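Local coordinates for protein maltose operon transcriptional repressor (Staphylococcus aureus subsp. aureus Mu50, PDB 3HCW) that probably represses transcription of the maltose operon, its C-terminal part having the periplasmic binding protein-like fold found in LacI-type regulators, at residues Ala118-Thr123 / Phe153-Ser158; Val131-Phe136 / Ile192-Ile197. All blocks are in the same frame, centred on the assembly; numbering follows the deposited sequence. Where two conformers were deposited one is given.

Interactions 1 and 2 are two layers of one alpha/beta lobe, their centres about 12 Å apart and on the same side of the chain's centre. Interaction 1 joins helices 115-129 and 144-159; interaction 2 joins strands 133-139 and 194-198 beneath them. The segments alternate along the chain: helix 115-129 leads into strand 133-139, which leads into helix 144-159, and strand 194-198 comes later. Phe153 packs against Leu134 and Phe136, Ala157 against Leu134, and Leu122 against Ile197, so the helix pair and one face of the sheet form a continuous apolar core. This layered order belongs to the periplasmic binding protein-like fold.

Interaction 1: Ala118-Thr123 / Phe153-Ser158; sequences ASENLT and FETVAS
Ser119 faces helix 144-159, and its OG comes to 4.0 Å from Phe153 N without bonding to it; in the conformer given, the hydroxyl lies within hydrogen-bonding reach of the carbonyls of Asn115 and Ile116 in its own helix. One residue on, Glu120 crosses Val156 at a slant, with CG 3.7 Å from Val156 CG2, and the extended chain beyond brings OE2 up to CB and CG2 of Thr155. There a single water bridges the helices, donating to Glu120 OE2 at 2.8 Å and to Thr155 OG1 at 2.8 Å; the threonine hydroxyl is also bonded to Gln151 NE2. Thr123 closes the contact with both branches. Its OG1 sits beside the backbone N (chi1 -49°), where it donates to Ser119 O at 2.8 Å, from above the carbonyl plane, an oxygen that also receives Thr123 N. That bond fixes the hydroxyl at the edge of the Phe153 ring, near its plane and 3.6 Å from CD1. The other branch, CG2, lies 3.9 Å from Val156 CG1. The axes of the two helix segments approach to 8.4 Å, their directions 39° apart. They lie on the same face of the parallel sheet, a side-by-side helix layer characteristic of a Rossmann-like alpha/beta domain; helix 144-159 is the connecting helix of the beta-alpha-beta crossover from strand 133-139 to strand 163-169.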
# COMPACT_ATOMS: atom_id res chain seq x y z
N ALA A 118 0.88 8.84 21.89
CA ALA A 118 0.52 9.13 20.50
C ALA A 118 -0.95 9.48 20.38
O ALA A 118 -1.30 10.53 19.79
CB ALA A 118 0.87 7.95 19.59
N SER A 119 -1.80 8.64 20.99
CA SER A 119 -3.25 8.88 20.97
C SER A 119 -3.65 10.11 21.76
O SER A 119 -4.53 10.87 21.32
CB SER A 119 -4.04 7.65 21.43
OG SER A 119 -3.54 7.11 22.64
N GLU A 120 -3.01 10.33 22.91
CA GLU A 120 -3.26 11.51 23.72
C GLU A 120 -2.92 12.78 22.96
O GLU A 120 -3.66 13.74 23.04
CB GLU A 120 -2.45 11.45 25.01
CG GLU A 120 -3.09 10.59 26.04
CD GLU A 120 -2.28 10.42 27.28
OE1 GLU A 120 -1.19 11.04 27.40
OE2 GLU A 120 -2.74 9.65 28.15
N ASN A 121 -1.79 12.77 22.23
CA ASN A 121 -1.40 13.87 21.37
C ASN A 121 -2.44 14.15 20.29
O ASN A 121 -2.77 15.30 20.03
CB ASN A 121 -0.04 13.60 20.71
CG ASN A 121 1.09 13.67 21.69
OD1 ASN A 121 0.97 14.28 22.74
ND2 ASN A 121 2.21 13.03 21.35
N LEU A 122 -2.92 13.08 19.66
CA LEU A 122 -3.93 13.22 18.61
C LEU A 122 -5.25 13.70 19.18
O LEU A 122 -5.85 14.64 18.63
CB LEU A 122 -4.12 11.91 17.83
CG LEU A 122 -5.00 11.93 16.58
CD1 LEU A 122 -4.27 12.58 15.43
CD2 LEU A 122 -5.42 10.50 16.19
N THR A 123 -5.69 13.07 20.28
CA THR A 123 -6.96 13.43 20.91
C THR A 123 -6.93 14.88 21.39
O THR A 123 -7.90 15.59 21.23
CB THR A 123 -7.37 12.47 22.09
OG1 THR A 123 -7.25 11.10 21.69
CG2 THR A 123 -8.81 12.73 22.53
N PHE A 153 -7.06 7.94 24.37
CA PHE A 153 -8.20 8.68 23.86
C PHE A 153 -9.18 9.01 24.99
O PHE A 153 -9.59 10.17 25.15
CB PHE A 153 -8.90 7.84 22.78
CG PHE A 153 -10.26 8.33 22.37
CD1 PHE A 153 -10.40 9.35 21.44
CD2 PHE A 153 -11.42 7.74 22.91
CE1 PHE A 153 -11.67 9.78 21.04
CE2 PHE A 153 -12.67 8.17 22.53
CZ PHE A 153 -12.80 9.19 21.59
N GLU A 154 -9.54 7.97 25.74
CA GLU A 154 -10.45 8.06 26.87
C GLU A 154 -9.92 8.98 27.97
O GLU A 154 -10.70 9.64 28.64
CB GLU A 154 -10.67 6.66 27.48
CG GLU A 154 -11.53 5.72 26.67
CD GLU A 154 -11.88 4.46 27.44
OE1 GLU A 154 -10.95 3.83 28.00
OE2 GLU A 154 -13.07 4.09 27.52
N THR A 155 -8.60 8.99 28.16
CA THR A 155 -7.99 9.84 29.19
C THR A 155 -8.06 11.33 28.85
O THR A 155 -8.44 12.12 29.70
CB THR A 155 -6.54 9.42 29.51
OG1 THR A 155 -6.54 8.09 30.05
CG2 THR A 155 -5.92 10.34 30.53
N VAL A 156 -7.74 11.71 27.61
CA VAL A 156 -7.81 13.14 27.22
C VAL A 156 -9.26 13.62 27.15
O VAL A 156 -9.59 14.73 27.59
CB VAL A 156 -7.05 13.43 25.91
CG1 VAL A 156 -7.31 14.84 25.41
CG2 VAL A 156 -5.59 13.27 26.13
N ALA A 157 -10.13 12.75 26.66
CA ALA A 157 -11.56 13.02 26.62
C ALA A 157 -12.15 13.20 28.02
O ALA A 157 -12.98 14.09 28.21
CB ALA A 157 -12.29 11.92 25.86
N SER A 158 -11.73 12.38 28.98
CA SER A 158 -12.24 12.54 30.35
C SER A 158 -11.62 13.75 31.03
O SER A 158 -12.31 14.47 31.75
CB SER A 158 -12.05 11.27 31.20
OG SER A 158 -10.70 10.85 31.23
O HOH W 1 -3.84 7.47 29.54

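Interaction 2: Val131-Phe136 / Ile192-Ile197; sequences VDELIF and IKQAII
Glu133 holds CG anti to the backbone N (chi1 -151°) and bends at the next bond (chi2 -107°), while Gln194 bends at its own chi2; these turns bring carboxylate and amide into contact on one side of the sheet. The strands are parallel neighbours in the Rossmann-like sheet of a periplasmic binding protein-like domain, with strands 163-169 and 222-227 flanking the pair. Gln194 NE2 donates to Glu133 OE1 at 2.8 Å, meeting the oxygen nearly head-on along its C-O bond. The acceptor lies close to the amide plane, although the two flat groups are turned 62° apart. Where the chains enter the sheet, Asp132 and Lys193 clasp each other: Lys193 N donates to the anti lone pair of Asp132 OD1 at 2.9 Å, and Lys193 O receives both Asp132 N at 2.7 Å and Glu133 N at 3.2 Å. The lysine amine curls back toward this carboxylate but stays beyond salt-bridge distance. Farther along, the ladder continues with a weak bond from Ala195 N to Glu133 O, then Ile135 N to Ala195 O at 3.0 Å and a straight bond from Ile197 N to Ile135 O at 2.8 Å. Ile135 and Ile196 lie side by side on the face of Glu133, where Leu183 of helix 173-187 packs on Ile135. On the other face, under helices 115-129 and 144-159, the Ala195 methyl touches both Val131 CG1 and Leu134 CD2. Farther along the same face, the Phe136 ring touches Ile197 with CE1 3.5 Å from CG2, while Ile197 O stands over one ring face, offset toward the rim.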
# COMPACT_ATOMS: atom_id res chain seq x y z
N VAL A 131 -14.16 20.79 19.90
CA VAL A 131 -15.14 19.73 19.70
C VAL A 131 -16.02 19.53 20.91
O VAL A 131 -15.62 19.83 22.04
CB VAL A 131 -14.50 18.35 19.36
CG1 VAL A 131 -14.13 18.27 17.91
CG2 VAL A 131 -13.31 18.06 20.24
N ASP A 132 -17.22 19.01 20.68
CA ASP A 132 -18.13 18.71 21.76
C ASP A 132 -18.11 17.22 22.08
O ASP A 132 -18.05 16.84 23.25
CB ASP A 132 -19.55 19.17 21.41
CG ASP A 132 -19.63 20.68 21.20
OD1 ASP A 132 -19.96 21.10 20.07
OD2 ASP A 132 -19.35 21.45 22.15
N GLU A 133 -18.12 16.39 21.04
CA GLU A 133 -18.23 14.95 21.18
C GLU A 133 -17.17 14.22 20.35
O GLU A 133 -16.83 14.64 19.25
CB GLU A 133 -19.65 14.52 20.79
CG GLU A 133 -20.16 13.26 21.49
CD GLU A 133 -20.21 12.03 20.58
OE1 GLU A 133 -20.81 12.12 19.49
OE2 GLU A 133 -19.67 10.97 20.97
N LEU A 134 -16.64 13.12 20.89
CA LEU A 134 -15.59 12.33 20.24
C LEU A 134 -16.00 10.88 20.01
O LEU A 134 -16.70 10.28 20.83
CB LEU A 134 -14.30 12.38 21.06
CG LEU A 134 -13.65 13.74 21.34
CD1 LEU A 134 -12.73 13.67 22.54
CD2 LEU A 134 -12.91 14.24 20.12
N ILE A 135 -15.57 10.32 18.88
CA ILE A 135 -15.80 8.91 18.53
C ILE A 135 -14.47 8.24 18.20
O ILE A 135 -13.71 8.75 17.37
CB ILE A 135 -16.78 8.77 17.33
CG1 ILE A 135 -18.11 9.48 17.60
CG2 ILE A 135 -17.03 7.30 16.99
CD1 ILE A 135 -18.73 10.15 16.37
N PHE A 136 -14.17 7.13 18.87
CA PHE A 136 -13.03 6.29 18.52
C PHE A 136 -13.51 5.01 17.86
O PHE A 136 -14.36 4.30 18.41
CB PHE A 136 -12.16 5.94 19.73
CG PHE A 136 -10.78 5.42 19.37
CD1 PHE A 136 -9.69 6.30 19.31
CD2 PHE A 136 -10.56 4.06 19.09
CE1 PHE A 136 -8.40 5.85 18.97
CE2 PHE A 136 -9.29 3.59 18.75
CZ PHE A 136 -8.20 4.49 18.70
N ILE A 192 -23.55 20.56 17.05
CA ILE A 192 -22.63 19.63 17.71
C ILE A 192 -21.35 19.42 16.89
O ILE A 192 -21.38 18.92 15.75
CB ILE A 192 -23.30 18.28 18.13
CG1 ILE A 192 -24.31 18.50 19.26
CG2 ILE A 192 -22.27 17.28 18.63
CD1 ILE A 192 -25.74 18.65 18.81
N LYS A 193 -20.22 19.81 17.47
CA LYS A 193 -18.93 19.67 16.81
C LYS A 193 -18.33 18.29 17.12
O LYS A 193 -18.05 17.97 18.28
CB LYS A 193 -18.00 20.83 17.19
CG LYS A 193 -18.66 22.22 17.09
CD LYS A 193 -17.67 23.36 16.83
CE LYS A 193 -17.02 23.88 18.11
NZ LYS A 193 -18.00 24.56 19.01
N GLN A 194 -18.17 17.47 16.08
CA GLN A 194 -17.67 16.10 16.28
C GLN A 194 -16.35 15.77 15.58
O GLN A 194 -15.98 16.39 14.59
CB GLN A 194 -18.73 15.07 15.91
CG GLN A 194 -19.69 14.76 17.04
CD GLN A 194 -21.08 14.43 16.56
OE1 GLN A 194 -21.62 15.10 15.68
NE2 GLN A 194 -21.67 13.38 17.13
N ALA A 195 -15.66 14.77 16.13
CA ALA A 195 -14.45 14.22 15.54
C ALA A 195 -14.50 12.70 15.58
O ALA A 195 -14.94 12.10 16.59
CB ALA A 195 -13.21 14.74 16.27
N ILE A 196 -14.07 12.09 14.49
CA ILE A 196 -13.94 10.64 14.41
C ILE A 196 -12.47 10.27 14.34
O ILE A 196 -11.74 10.73 13.45
CB ILE A 196 -14.68 10.05 13.18
CG1 ILE A 196 -16.19 10.28 13.30
CG2 ILE A 196 -14.36 8.56 13.02
CD1 ILE A 196 -16.95 10.14 11.99
N ILE A 197 -12.04 9.45 15.30
CA ILE A 197 -10.68 8.93 15.29
C ILE A 197 -10.68 7.41 15.06
O ILE A 197 -11.42 6.68 15.73
CB ILE A 197 -9.89 9.31 16.57
CG1 ILE A 197 -9.61 10.81 16.59
CG2 ILE A 197 -8.56 8.54 16.66
CD1 ILE A 197 -9.28 11.40 17.98